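Local structure of ebony (Drosophila melanogaster, 6DYM) at residues 7-12 with 73-78; 27-32 with 42-47; 33-38 with 93-98; 62-67 with 140-145. The protein probably joins beta-alanine to biogenic amines such as dopamine as a nonribosomal peptide synthetase, this chain being its C-terminal condensation domain. All blocks are in the same frame, centred on the assembly; numbering follows the deposited sequence.

Overall arrangement
From the N terminus, residues 7-12 at the end of the first strand meet residues 73-78 in interaction 1, closing a loop that holds two helices and strand 62-66. Nested inside it, interaction 2 (27-32 with 42-47) pins the loop between helices 14-25 and 41-58 to the second helix. Interaction 3 (33-38 with 93-98) starts within that loop and crosses both, carrying it onto helix 93-111; Leu93 touches Glu32, Tyr44 and Ile47 of interaction 2. Interaction 4 (62-67 with 140-145) crosses interactions 1 and 3 and seats helix 133-153 on the sheet. Interactions 1 and 4 share neighbouring strands, with centres about 9 Å apart.

Interaction 1 of 4, residues 7-12 with 73-78; sequences VPLRLE and IGTALN
Leu9 reaches across to strand 71-80 with both of its methyl groups, each finding a different partner. CD2 of Leu9 lies 4.3 Å from CD2 of Leu77, a plain apolar contact, while Leu9 CD1 stands equally far (4.3 Å) from Thr75 OG1. The touch is light, because the backbones stay well apart: the nearest alpha carbons, CA of Leu9 and CA of Leu77, are separated by 8.7 Å. Leu77 spans part of that distance with CG beside its own backbone N (chi1 -49°), a turn that carries CD2 toward Leu9. The Thr75 hydroxyl has its polar partner elsewhere, in a hydrogen bond with Phe62 O, and offers Leu9 only van der Waals contact. Strand 62-66 lies between strands 4-8 and 71-80 in the sheet, so Leu9, just past the end of strand 4-8, meets Leu77 of the next strand but one. Ser61, just before strand 62-66, touches both leucines, and Val63 underlies the Leu9-Thr75 side. Helix 41-58 covers them, with Trp52 and Leu55 on Leu9 and Leu48 on Leu77; strand 119-127 adds Phe123 and Met124 beside Leu77.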
loop_
_atom_site.group_PDB
_atom_site.type_symbol
_atom_site.label_atom_id
_atom_site.label_comp_id
_atom_site.label_asym_id
_atom_site.label_seq_id
_atom_site.Cartn_x
_atom_site.Cartn_y
_atom_site.Cartn_z
ATOM N N VAL A 7 11.160 -3.755 12.357
ATOM C CA VAL A 7 11.040 -3.040 13.624
ATOM C C VAL A 7 9.693 -2.325 13.659
ATOM O O VAL A 7 9.344 -1.634 12.691
ATOM C CB VAL A 7 12.205 -2.053 13.803
ATOM C CG1 VAL A 7 11.924 -1.085 14.938
ATOM C CG2 VAL A 7 13.506 -2.811 14.041
ATOM N N PRO A 8 8.907 -2.459 14.732
ATOM C CA PRO A 8 7.628 -1.740 14.796
ATOM C C PRO A 8 7.821 -0.242 14.608
ATOM O O PRO A 8 8.835 0.336 15.004
ATOM C CB PRO A 8 7.103 -2.064 16.200
ATOM C CG PRO A 8 7.747 -3.354 16.554
ATOM C CD PRO A 8 9.108 -3.334 15.901
ATOM N N LEU A 9 6.826 0.372 13.976
ATOM C CA LEU A 9 6.860 1.797 13.686
ATOM C C LEU A 9 6.925 2.609 14.975
ATOM O O LEU A 9 6.174 2.355 15.923
ATOM C CB LEU A 9 5.616 2.177 12.882
ATOM C CG LEU A 9 5.711 3.344 11.907
ATOM C CD1 LEU A 9 6.716 3.049 10.811
ATOM C CD2 LEU A 9 4.342 3.630 11.322
ATOM N N ARG A 10 7.827 3.589 15.005
ATOM C CA ARG A 10 7.963 4.516 16.119
ATOM C C ARG A 10 7.648 5.931 15.654
ATOM O O ARG A 10 7.678 6.234 14.458
ATOM C CB ARG A 10 9.376 4.486 16.713
ATOM C CG ARG A 10 9.750 3.199 17.407
ATOM C CD ARG A 10 11.146 3.302 18.002
ATOM N NE ARG A 10 11.942 2.106 17.738
ATOM C CZ ARG A 10 13.075 2.095 17.039
ATOM N NH1 ARG A 10 13.557 3.222 16.528
ATOM N NH2 ARG A 10 13.731 0.958 16.854
ATOM N N LEU A 11 7.364 6.807 16.622
ATOM C CA LEU A 11 6.999 8.182 16.288
ATOM C C LEU A 11 8.121 8.892 15.538
ATOM O O LEU A 11 7.865 9.673 14.614
ATOM C CB LEU A 11 6.635 8.948 17.560
ATOM C CG LEU A 11 5.215 8.761 18.100
ATOM C CD1 LEU A 11 4.940 9.747 19.228
ATOM C CD2 LEU A 11 4.174 8.910 17.001
ATOM N N GLU A 12 9.372 8.621 15.906
ATOM C CA GLU A 12 10.514 9.311 15.318
ATOM C C GLU A 12 10.882 8.807 13.927
ATOM O O GLU A 12 11.829 9.333 13.330
ATOM C CB GLU A 12 11.720 9.195 16.252
ATOM C CG GLU A 12 12.428 7.851 16.206
ATOM C CD GLU A 12 12.110 6.996 17.419
ATOM O OE1 GLU A 12 11.059 7.239 18.058
ATOM O OE2 GLU A 12 12.907 6.086 17.734
ATOM N N ILE A 73 15.401 0.862 4.973
ATOM C CA ILE A 73 15.365 0.654 3.529
ATOM C C ILE A 73 13.975 0.321 3.017
ATOM O O ILE A 73 13.795 0.200 1.801
ATOM C CB ILE A 73 16.362 -0.436 3.081
ATOM C CG1 ILE A 73 16.006 -1.783 3.711
ATOM C CG2 ILE A 73 17.794 -0.042 3.424
ATOM C CD1 ILE A 73 16.696 -2.959 3.051
ATOM N N GLY A 74 12.991 0.158 3.893
ATOM C CA GLY A 74 11.644 -0.154 3.439
ATOM C C GLY A 74 10.646 0.030 4.558
ATOM O O GLY A 74 11.009 0.141 5.733
ATOM N N THR A 75 9.368 0.060 4.181
ATOM C CA THR A 75 8.337 0.209 5.196
ATOM C C THR A 75 7.026 -0.387 4.698
ATOM O O THR A 75 6.720 -0.353 3.503
ATOM C CB THR A 75 8.144 1.680 5.605
ATOM O OG1 THR A 75 7.304 1.741 6.765
ATOM C CG2 THR A 75 7.503 2.498 4.479
ATOM N N ALA A 76 6.266 -0.943 5.638
ATOM C CA ALA A 76 4.955 -1.524 5.369
ATOM C C ALA A 76 3.957 -0.887 6.325
ATOM O O ALA A 76 4.052 -1.080 7.542
ATOM C CB ALA A 76 4.978 -3.043 5.534
ATOM N N LEU A 77 3.012 -0.128 5.781
ATOM C CA LEU A 77 2.001 0.569 6.569
ATOM C C LEU A 77 0.683 -0.190 6.465
ATOM O O LEU A 77 0.187 -0.428 5.359
ATOM C CB LEU A 77 1.839 2.011 6.085
ATOM C CG LEU A 77 3.148 2.788 5.919
ATOM C CD1 LEU A 77 2.874 4.245 5.581
ATOM C CD2 LEU A 77 3.999 2.677 7.180
ATOM N N ASN A 78 0.127 -0.575 7.613
ATOM C CA ASN A 78 -1.054 -1.420 7.672
ATOM C C ASN A 78 -2.065 -0.841 8.644
ATOM O O ASN A 78 -1.703 -0.209 9.639
ATOM C CB ASN A 78 -0.700 -2.838 8.109
ATOM C CG ASN A 78 0.399 -3.432 7.276
ATOM O OD1 ASN A 78 0.276 -3.512 6.059
ATOM N ND2 ASN A 78 1.494 -3.836 7.919
#

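Interaction 2 of 4, residues 27-32 with 42-47; sequences NKADLE and TDYSDI
Glu32 and Tyr44 bridge a wide backbone gap between a loop and helix 41-58, whose nearest alpha carbons, CA of Glu32 and CA of Asp43, are 11.1 Å apart. The two side chains come from opposite directions and meet in one short hydrogen bond, Tyr44 OH giving its proton to Glu32 OE2 at 2.6 Å. The oxygen is approached on its anti side, 34° out of the carboxylate plane, and lies at the edge of the tyrosine ring, close to the ring plane. Carboxylate and ring are turned 49° against each other rather than stacked. A bend at chi2 (94°) folds the glutamate, and CG of Glu32 comes within 3.2 Å of Tyr44 OH, so the hydroxyl rests against the aliphatic part of the chain as well as the acid. Ala29 CB borders the same hydroxyl at 4.3 Å. Leu93 of helix 93-111 touches both Glu32 and Tyr44, giving the polar pair an apolar neighbour. With an alanine here instead of Glu32, the Tyr44 hydroxyl is likely to lose this acceptor and a gap to open beside Leu93. The bond ties the loop after helix 14-25 to the helix that follows it and probably limits how far the acid group turns; being short and buried, it would suit an ionised carboxylate accepting the phenol proton.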
loop_
_atom_site.group_PDB
_atom_site.type_symbol
_atom_site.label_atom_id
_atom_site.label_comp_id
_atom_site.label_asym_id
_atom_site.label_seq_id
_atom_site.Cartn_x
_atom_site.Cartn_y
_atom_site.Cartn_z
ATOM N N ASN A 27 5.645 10.269 -9.121
ATOM C CA ASN A 27 5.992 9.994 -10.514
ATOM C C ASN A 27 5.982 8.495 -10.804
ATOM O O ASN A 27 5.570 8.074 -11.889
ATOM C CB ASN A 27 7.354 10.593 -10.875
ATOM C CG ASN A 27 7.260 12.041 -11.311
ATOM O OD1 ASN A 27 6.183 12.543 -11.638
ATOM N ND2 ASN A 27 8.395 12.726 -11.311
ATOM N N LYS A 28 6.422 7.678 -9.842
ATOM C CA LYS A 28 6.533 6.237 -10.054
ATOM C C LYS A 28 5.177 5.540 -10.114
ATOM O O LYS A 28 5.046 4.541 -10.830
ATOM C CB LYS A 28 7.365 5.585 -8.942
ATOM C CG LYS A 28 8.683 6.285 -8.538
ATOM C CD LYS A 28 9.407 7.002 -9.674
ATOM C CE LYS A 28 10.339 8.091 -9.125
ATOM N NZ LYS A 28 9.732 8.802 -7.957
ATOM N N ALA A 29 4.167 6.057 -9.417
ATOM C CA ALA A 29 2.936 5.303 -9.215
ATOM C C ALA A 29 2.148 5.137 -10.514
ATOM O O ALA A 29 2.018 6.068 -11.315
ATOM C CB ALA A 29 2.076 5.979 -8.154
ATOM N N ASP A 30 1.601 3.935 -10.707
ATOM C CA ASP A 30 0.988 3.587 -11.982
ATOM C C ASP A 30 -0.335 4.306 -12.215
ATOM O O ASP A 30 -0.716 4.507 -13.371
ATOM C CB ASP A 30 0.805 2.072 -12.062
ATOM C CG ASP A 30 2.125 1.319 -11.937
ATOM O OD1 ASP A 30 2.702 1.297 -10.825
ATOM O OD2 ASP A 30 2.588 0.754 -12.953
ATOM N N LEU A 31 -1.032 4.715 -11.157
ATOM C CA LEU A 31 -2.293 5.430 -11.322
ATOM C C LEU A 31 -2.096 6.938 -11.405
ATOM O O LEU A 31 -2.700 7.594 -12.260
ATOM C CB LEU A 31 -3.237 5.100 -10.166
ATOM C CG LEU A 31 -3.781 3.674 -10.148
ATOM C CD1 LEU A 31 -4.632 3.473 -8.906
ATOM C CD2 LEU A 31 -4.581 3.382 -11.417
ATOM N N GLU A 32 -1.253 7.500 -10.534
ATOM C CA GLU A 32 -1.055 8.945 -10.496
ATOM C C GLU A 32 -0.381 9.487 -11.750
ATOM O O GLU A 32 -0.509 10.683 -12.028
ATOM C CB GLU A 32 -0.227 9.333 -9.270
ATOM C CG GLU A 32 -0.934 9.095 -7.957
ATOM C CD GLU A 32 -0.604 7.746 -7.348
ATOM O OE1 GLU A 32 -0.907 6.710 -7.980
ATOM O OE2 GLU A 32 -0.041 7.722 -6.233
ATOM N N THR A 42 4.133 16.770 -1.834
ATOM C CA THR A 42 3.487 17.079 -0.565
ATOM C C THR A 42 2.103 16.456 -0.456
ATOM O O THR A 42 1.583 16.329 0.656
ATOM C CB THR A 42 3.397 18.597 -0.358
ATOM O OG1 THR A 42 2.545 19.176 -1.356
ATOM C CG2 THR A 42 4.782 19.225 -0.439
ATOM N N ASP A 43 1.496 16.059 -1.578
ATOM C CA ASP A 43 0.212 15.368 -1.505
ATOM C C ASP A 43 0.344 14.058 -0.739
ATOM O O ASP A 43 -0.551 13.682 0.027
ATOM C CB ASP A 43 -0.339 15.121 -2.910
ATOM C CG ASP A 43 -0.530 16.409 -3.698
ATOM O OD1 ASP A 43 -0.953 17.416 -3.093
ATOM O OD2 ASP A 43 -0.266 16.414 -4.923
ATOM N N TYR A 44 1.464 13.355 -0.917
ATOM C CA TYR A 44 1.688 12.123 -0.171
ATOM C C TYR A 44 2.072 12.411 1.276
ATOM O O TYR A 44 1.533 11.796 2.202
ATOM C CB TYR A 44 2.768 11.285 -0.853
ATOM C CG TYR A 44 2.447 10.879 -2.273
ATOM C CD1 TYR A 44 1.566 9.834 -2.541
ATOM C CD2 TYR A 44 3.032 11.535 -3.349
ATOM C CE1 TYR A 44 1.278 9.458 -3.845
ATOM C CE2 TYR A 44 2.751 11.170 -4.650
ATOM C CZ TYR A 44 1.875 10.132 -4.894
ATOM O OH TYR A 44 1.604 9.773 -6.195
ATOM N N SER A 45 3.004 13.342 1.490
ATOM C CA SER A 45 3.463 13.616 2.847
ATOM C C SER A 45 2.367 14.241 3.703
ATOM O O SER A 45 2.320 13.996 4.915
ATOM C CB SER A 45 4.704 14.510 2.815
ATOM O OG SER A 45 4.426 15.761 2.212
ATOM N N ASP A 46 1.475 15.035 3.097
ATOM C CA ASP A 46 0.366 15.606 3.854
ATOM C C ASP A 46 -0.538 14.514 4.409
ATOM O O ASP A 46 -0.974 14.586 5.565
ATOM C CB ASP A 46 -0.442 16.566 2.977
ATOM C CG ASP A 46 0.256 17.902 2.763
ATOM O OD1 ASP A 46 1.360 18.108 3.314
ATOM O OD2 ASP A 46 -0.298 18.749 2.030
ATOM N N ILE A 47 -0.832 13.495 3.597
ATOM C CA ILE A 47 -1.669 12.388 4.058
ATOM C C ILE A 47 -0.977 11.637 5.191
ATOM O O ILE A 47 -1.592 11.313 6.214
ATOM C CB ILE A 47 -2.013 11.449 2.886
ATOM C CG1 ILE A 47 -3.042 12.101 1.956
ATOM C CG2 ILE A 47 -2.526 10.116 3.399
ATOM C CD1 ILE A 47 -3.064 11.512 0.553
#

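Interaction 3 of 4, residues 33-38 with 93-98; sequences QWLKPG and LLIVFE
Leu35, in the loop that joins helices 14-25 and 41-58, packs on the first turns of helix 93-111 through Ile95 and Val96. Its two methyl groups divide the work. CD1 of Leu35 meets CG2 of Val96 at 3.6 Å, the closer of the two approaches, and CD2 of Leu35 stands 4.3 Å from CD1 of Ile95. Leu35 and Val96 cross obliquely; the valine sets CG1 anti to its backbone N (chi1 172°), which leaves CG2 on the side facing the leucine. Ile95 holds CD1 anti to CA (chi2 -179°) and brings only that end methyl to Leu35. The order of helices and strands is that of the GNAT (N-acetyltransferase) fold, and the connection between the antiparallel neighbours 71-80 and 119-127, often short in that fold, here contains helix 93-111, on which the loop lies. Beyond the apolar contact, Lys92 NZ hydrogen-bonds to both Leu35 O and Pro37 O, tying the loop backbone to the residue just ahead of Leu93; the peptide bond before Pro37 is cis. The same loop is also tied to Gln204 through Trp34 NE1. Pro196 touches Ile95 from another loop.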
loop_
_atom_site.group_PDB
_atom_site.type_symbol
_atom_site.label_atom_id
_atom_site.label_comp_id
_atom_site.label_asym_id
_atom_site.label_seq_id
_atom_site.Cartn_x
_atom_site.Cartn_y
_atom_site.Cartn_z
ATOM N N GLN A 33 0.336 8.646 -12.506
ATOM C CA GLN A 33 0.970 9.129 -13.729
ATOM C C GLN A 33 -0.062 9.618 -14.733
ATOM O O GLN A 33 0.251 10.454 -15.588
ATOM C CB GLN A 33 1.832 8.031 -14.352
ATOM C CG GLN A 33 1.030 6.872 -14.914
ATOM C CD GLN A 33 1.900 5.794 -15.536
ATOM O OE1 GLN A 33 2.850 6.085 -16.262
ATOM N NE2 GLN A 33 1.583 4.542 -15.240
ATOM N N TRP A 34 -1.290 9.114 -14.650
ATOM C CA TRP A 34 -2.344 9.518 -15.567
ATOM C C TRP A 34 -3.115 10.735 -15.080
ATOM O O TRP A 34 -3.911 11.292 -15.844
ATOM C CB TRP A 34 -3.297 8.341 -15.810
ATOM C CG TRP A 34 -2.566 7.104 -16.244
ATOM C CD1 TRP A 34 -2.430 5.943 -15.543
ATOM C CD2 TRP A 34 -1.850 6.920 -17.471
ATOM N NE1 TRP A 34 -1.677 5.041 -16.261
ATOM C CE2 TRP A 34 -1.309 5.617 -17.448
ATOM C CE3 TRP A 34 -1.614 7.729 -18.588
ATOM C CZ2 TRP A 34 -0.547 5.106 -18.500
ATOM C CZ3 TRP A 34 -0.859 7.221 -19.630
ATOM C CH2 TRP A 34 -0.336 5.919 -19.579
ATOM N N LEU A 35 -2.889 11.163 -13.840
ATOM C CA LEU A 35 -3.504 12.366 -13.299
ATOM C C LEU A 35 -2.646 13.607 -13.500
ATOM O O LEU A 35 -3.053 14.696 -13.078
ATOM C CB LEU A 35 -3.798 12.188 -11.805
ATOM C CG LEU A 35 -4.698 11.019 -11.408
ATOM C CD1 LEU A 35 -4.796 10.908 -9.890
ATOM C CD2 LEU A 35 -6.071 11.179 -12.026
ATOM N N LYS A 36 -1.478 13.468 -14.121
ATOM C CA LYS A 36 -0.634 14.624 -14.389
ATOM C C LYS A 36 -1.347 15.578 -15.347
ATOM O O LYS A 36 -2.054 15.132 -16.260
ATOM C CB LYS A 36 0.707 14.184 -14.982
ATOM C CG LYS A 36 1.619 13.455 -14.001
ATOM C CD LYS A 36 2.977 13.138 -14.626
ATOM C CE LYS A 36 3.690 12.023 -13.871
ATOM N NZ LYS A 36 3.667 12.239 -12.393
ATOM N N PRO A 37 -1.204 16.897 -15.163
ATOM C CA PRO A 37 -0.405 17.483 -14.085
ATOM C C PRO A 37 -1.234 17.748 -12.832
ATOM O O PRO A 37 -2.447 17.536 -12.833
ATOM C CB PRO A 37 0.092 18.790 -14.699
ATOM C CG PRO A 37 -0.928 19.126 -15.789
ATOM C CD PRO A 37 -1.836 17.936 -15.991
ATOM N N GLY A 38 -0.585 18.203 -11.773
ATOM C CA GLY A 38 -1.263 18.546 -10.550
ATOM C C GLY A 38 -1.086 17.581 -9.394
ATOM O O GLY A 38 -1.866 17.648 -8.436
ATOM N N LEU A 93 -5.115 13.164 -5.580
ATOM C CA LEU A 93 -4.984 11.851 -4.957
ATOM C C LEU A 93 -6.319 11.311 -4.461
ATOM O O LEU A 93 -6.460 10.094 -4.297
ATOM C CB LEU A 93 -3.992 11.910 -3.793
ATOM C CG LEU A 93 -2.517 11.779 -4.164
ATOM C CD1 LEU A 93 -1.665 11.570 -2.922
ATOM C CD2 LEU A 93 -2.339 10.636 -5.136
ATOM N N LEU A 94 -7.296 12.189 -4.211
ATOM C CA LEU A 94 -8.620 11.727 -3.813
ATOM C C LEU A 94 -9.241 10.837 -4.881
ATOM O O LEU A 94 -9.962 9.889 -4.557
ATOM C CB LEU A 94 -9.526 12.923 -3.522
ATOM C CG LEU A 94 -10.981 12.609 -3.167
ATOM C CD1 LEU A 94 -11.053 11.861 -1.846
ATOM C CD2 LEU A 94 -11.816 13.885 -3.116
ATOM N N ILE A 95 -8.975 11.127 -6.155
ATOM C CA ILE A 95 -9.455 10.265 -7.228
ATOM C C ILE A 95 -8.869 8.866 -7.087
ATOM O O ILE A 95 -9.565 7.863 -7.295
ATOM C CB ILE A 95 -9.124 10.886 -8.596
ATOM C CG1 ILE A 95 -9.763 12.273 -8.715
ATOM C CG2 ILE A 95 -9.581 9.963 -9.726
ATOM C CD1 ILE A 95 -9.508 12.953 -10.041
ATOM N N VAL A 96 -7.585 8.775 -6.724
ATOM C CA VAL A 96 -6.952 7.470 -6.519
ATOM C C VAL A 96 -7.639 6.715 -5.387
ATOM O O VAL A 96 -7.981 5.535 -5.520
ATOM C CB VAL A 96 -5.445 7.633 -6.251
ATOM C CG1 VAL A 96 -4.841 6.302 -5.846
ATOM C CG2 VAL A 96 -4.742 8.171 -7.482
ATOM N N PHE A 97 -7.853 7.387 -4.252
ATOM C CA PHE A 97 -8.481 6.712 -3.122
ATOM C C PHE A 97 -9.931 6.344 -3.411
ATOM O O PHE A 97 -10.410 5.308 -2.937
ATOM C CB PHE A 97 -8.385 7.580 -1.870
ATOM C CG PHE A 97 -7.026 7.568 -1.240
ATOM C CD1 PHE A 97 -6.711 6.644 -0.258
ATOM C CD2 PHE A 97 -6.054 8.467 -1.643
ATOM C CE1 PHE A 97 -5.452 6.626 0.319
ATOM C CE2 PHE A 97 -4.793 8.456 -1.068
ATOM C CZ PHE A 97 -4.492 7.533 -0.087
ATOM N N GLU A 98 -10.647 7.166 -4.182
ATOM C CA GLU A 98 -12.013 6.797 -4.538
ATOM C C GLU A 98 -12.026 5.592 -5.469
ATOM O O GLU A 98 -12.897 4.722 -5.354
ATOM C CB GLU A 98 -12.734 7.987 -5.167
ATOM C CG GLU A 98 -13.015 9.115 -4.181
ATOM C CD GLU A 98 -13.886 10.214 -4.767
ATOM O OE1 GLU A 98 -14.118 10.211 -5.994
ATOM O OE2 GLU A 98 -14.332 11.091 -3.996
#

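Interaction 4 of 4, residues 62-67 with 140-145; sequences FVVYDT and MHFMEH
Val64, whose side chain packs on Phe142 and Met143, has both backbone polar atoms tied to strand 71-80: its N bonds to Gly74 O at 2.8 Å and its O receives Ile73 N. Ile73 and Gly74 both stand opposite Val64, a classic beta bulge. Strand and helix belong to the GNAT-like fold, with helix 133-153 laid across the sheet. The axes of strand 62-66 and helix segment 140-145 pass 9.9 Å apart at 140° between their directions. Val64 spends both methyl groups on the helix: CG2 sits 3.6 Å from Met143 CG, and CG1 lies 3.8 Å from Phe142 CD2. With CG anti to the backbone N (chi1 -175°), the Phe142 ring comes toward the strand, and its CD2-CE2 side meets both Val64 methyls obliquely. A glycine in place of Val64 removes both methyls and is likely to open a gap beside Met143 CG and leave the Phe142 ring freer to turn. Met143 also reaches Met125 and Thr127 of strand 119-127, and Met4 adds to the cover of Val64 and Phe142. Val63 points the other way, toward helix 41-58, so the two helices lie on opposite faces. The Phe62 chi1 of 59°, CG between backbone N and carbonyl carbon, lays the ring edge toward Met143, with Val64 CG2 at the ring's edge too; CE1 is 4.2 Å from Met143 CG, and CZ meets Met143 O in the ring plane at 3.8 Å.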
loop_
_atom_site.group_PDB
_atom_site.type_symbol
_atom_site.label_atom_id
_atom_site.label_comp_id
_atom_site.label_asym_id
_atom_site.label_seq_id
_atom_site.Cartn_x
_atom_site.Cartn_y
_atom_site.Cartn_z
ATOM N N PHE A 62 5.425 -1.380 10.251
ATOM C CA PHE A 62 6.819 -1.587 10.621
ATOM C C PHE A 62 7.732 -0.968 9.574
ATOM O O PHE A 62 7.307 -0.629 8.467
ATOM C CB PHE A 62 7.144 -3.080 10.814
ATOM C CG PHE A 62 6.904 -3.939 9.592
ATOM C CD1 PHE A 62 7.869 -4.050 8.599
ATOM C CD2 PHE A 62 5.731 -4.666 9.458
ATOM C CE1 PHE A 62 7.656 -4.845 7.488
ATOM C CE2 PHE A 62 5.513 -5.467 8.353
ATOM C CZ PHE A 62 6.480 -5.559 7.365
ATOM N N VAL A 63 8.996 -0.807 9.955
ATOM C CA VAL A 63 10.059 -0.417 9.042
ATOM C C VAL A 63 11.042 -1.578 8.934
ATOM O O VAL A 63 11.119 -2.450 9.805
ATOM C CB VAL A 63 10.782 0.872 9.498
ATOM C CG1 VAL A 63 9.862 2.076 9.390
ATOM C CG2 VAL A 63 11.292 0.721 10.929
ATOM N N VAL A 64 11.803 -1.590 7.845
ATOM C CA VAL A 64 12.816 -2.614 7.615
ATOM C C VAL A 64 14.180 -1.945 7.666
ATOM O O VAL A 64 14.448 -1.005 6.908
ATOM C CB VAL A 64 12.610 -3.340 6.278
ATOM C CG1 VAL A 64 13.753 -4.323 6.033
ATOM C CG2 VAL A 64 11.280 -4.061 6.277
ATOM N N TYR A 65 15.038 -2.437 8.554
ATOM C CA TYR A 65 16.405 -1.960 8.683
ATOM C C TYR A 65 17.349 -2.855 7.889
ATOM O O TYR A 65 17.210 -4.081 7.898
ATOM C CB TYR A 65 16.835 -1.940 10.155
ATOM C CG TYR A 65 16.383 -0.713 10.927
ATOM C CD1 TYR A 65 17.163 0.438 10.965
ATOM C CD2 TYR A 65 15.181 -0.713 11.626
ATOM C CE1 TYR A 65 16.754 1.559 11.670
ATOM C CE2 TYR A 65 14.763 0.404 12.335
ATOM C CZ TYR A 65 15.554 1.536 12.353
ATOM O OH TYR A 65 15.147 2.649 13.055
ATOM N N ASP A 66 18.297 -2.236 7.191
ATOM C CA ASP A 66 19.506 -2.930 6.751
ATOM C C ASP A 66 20.382 -3.057 7.990
ATOM O O ASP A 66 20.960 -2.074 8.453
ATOM C CB ASP A 66 20.201 -2.155 5.633
ATOM C CG ASP A 66 21.451 -2.864 5.088
ATOM O OD1 ASP A 66 22.013 -3.759 5.757
ATOM O OD2 ASP A 66 21.883 -2.504 3.974
ATOM N N THR A 67 20.462 -4.271 8.547
ATOM C CA THR A 67 21.197 -4.458 9.795
ATOM C C THR A 67 22.686 -4.190 9.634
ATOM O O THR A 67 23.356 -3.871 10.622
ATOM C CB THR A 67 20.980 -5.870 10.344
ATOM O OG1 THR A 67 21.537 -6.830 9.440
ATOM C CG2 THR A 67 19.492 -6.150 10.528
ATOM N N MET A 140 11.261 -6.543 -0.739
ATOM C CA MET A 140 9.848 -6.843 -0.961
ATOM C C MET A 140 9.488 -8.226 -0.432
ATOM O O MET A 140 8.469 -8.392 0.251
ATOM C CB MET A 140 9.513 -6.733 -2.450
ATOM C CG MET A 140 9.544 -5.309 -2.990
ATOM S SD MET A 140 8.320 -4.235 -2.208
ATOM C CE MET A 140 6.857 -4.656 -3.155
ATOM N N HIS A 141 10.312 -9.236 -0.742
ATOM C CA HIS A 141 10.079 -10.575 -0.201
ATOM C C HIS A 141 10.060 -10.546 1.325
ATOM O O HIS A 141 9.231 -11.207 1.962
ATOM C CB HIS A 141 11.155 -11.552 -0.695
ATOM C CG HIS A 141 10.885 -12.135 -2.055
ATOM N ND1 HIS A 141 9.846 -13.005 -2.303
ATOM C CD2 HIS A 141 11.535 -11.983 -3.234
ATOM C CE1 HIS A 141 9.857 -13.354 -3.578
ATOM N NE2 HIS A 141 10.872 -12.746 -4.166
ATOM N N PHE A 142 10.965 -9.770 1.928
ATOM C CA PHE A 142 11.057 -9.713 3.384
ATOM C C PHE A 142 9.817 -9.067 3.992
ATOM O O PHE A 142 9.256 -9.572 4.970
ATOM C CB PHE A 142 12.323 -8.949 3.783
ATOM C CG PHE A 142 12.584 -8.922 5.262
ATOM C CD1 PHE A 142 13.237 -9.974 5.886
ATOM C CD2 PHE A 142 12.199 -7.833 6.027
ATOM C CE1 PHE A 142 13.486 -9.945 7.250
ATOM C CE2 PHE A 142 12.445 -7.796 7.391
ATOM C CZ PHE A 142 13.088 -8.851 8.003
ATOM N N MET A 143 9.379 -7.939 3.434
ATOM C CA MET A 143 8.186 -7.279 3.958
ATOM C C MET A 143 6.940 -8.125 3.731
ATOM O O MET A 143 6.043 -8.161 4.578
ATOM C CB MET A 143 8.006 -5.917 3.306
ATOM C CG MET A 143 9.157 -4.974 3.544
ATOM S SD MET A 143 8.692 -3.293 3.154
ATOM C CE MET A 143 8.873 -3.274 1.378
ATOM N N GLU A 144 6.856 -8.792 2.583
ATOM C CA GLU A 144 5.725 -9.675 2.330
ATOM C C GLU A 144 5.662 -10.784 3.371
ATOM O O GLU A 144 4.582 -11.140 3.861
ATOM C CB GLU A 144 5.858 -10.249 0.923
ATOM C CG GLU A 144 4.811 -11.254 0.539
ATOM C CD GLU A 144 3.400 -10.801 0.869
ATOM O OE1 GLU A 144 2.652 -11.629 1.443
ATOM O OE2 GLU A 144 3.060 -9.647 0.561
ATOM N N HIS A 145 6.822 -11.348 3.714
ATOM C CA HIS A 145 6.899 -12.388 4.731
ATOM C C HIS A 145 6.535 -11.847 6.107
ATOM O O HIS A 145 5.878 -12.536 6.891
ATOM C CB HIS A 145 8.312 -12.994 4.734
ATOM C CG HIS A 145 8.558 -14.020 5.801
ATOM N ND1 HIS A 145 8.954 -13.686 7.080
ATOM C CD2 HIS A 145 8.516 -15.374 5.762
ATOM C CE1 HIS A 145 9.118 -14.789 7.790
ATOM N NE2 HIS A 145 8.860 -15.826 7.014
#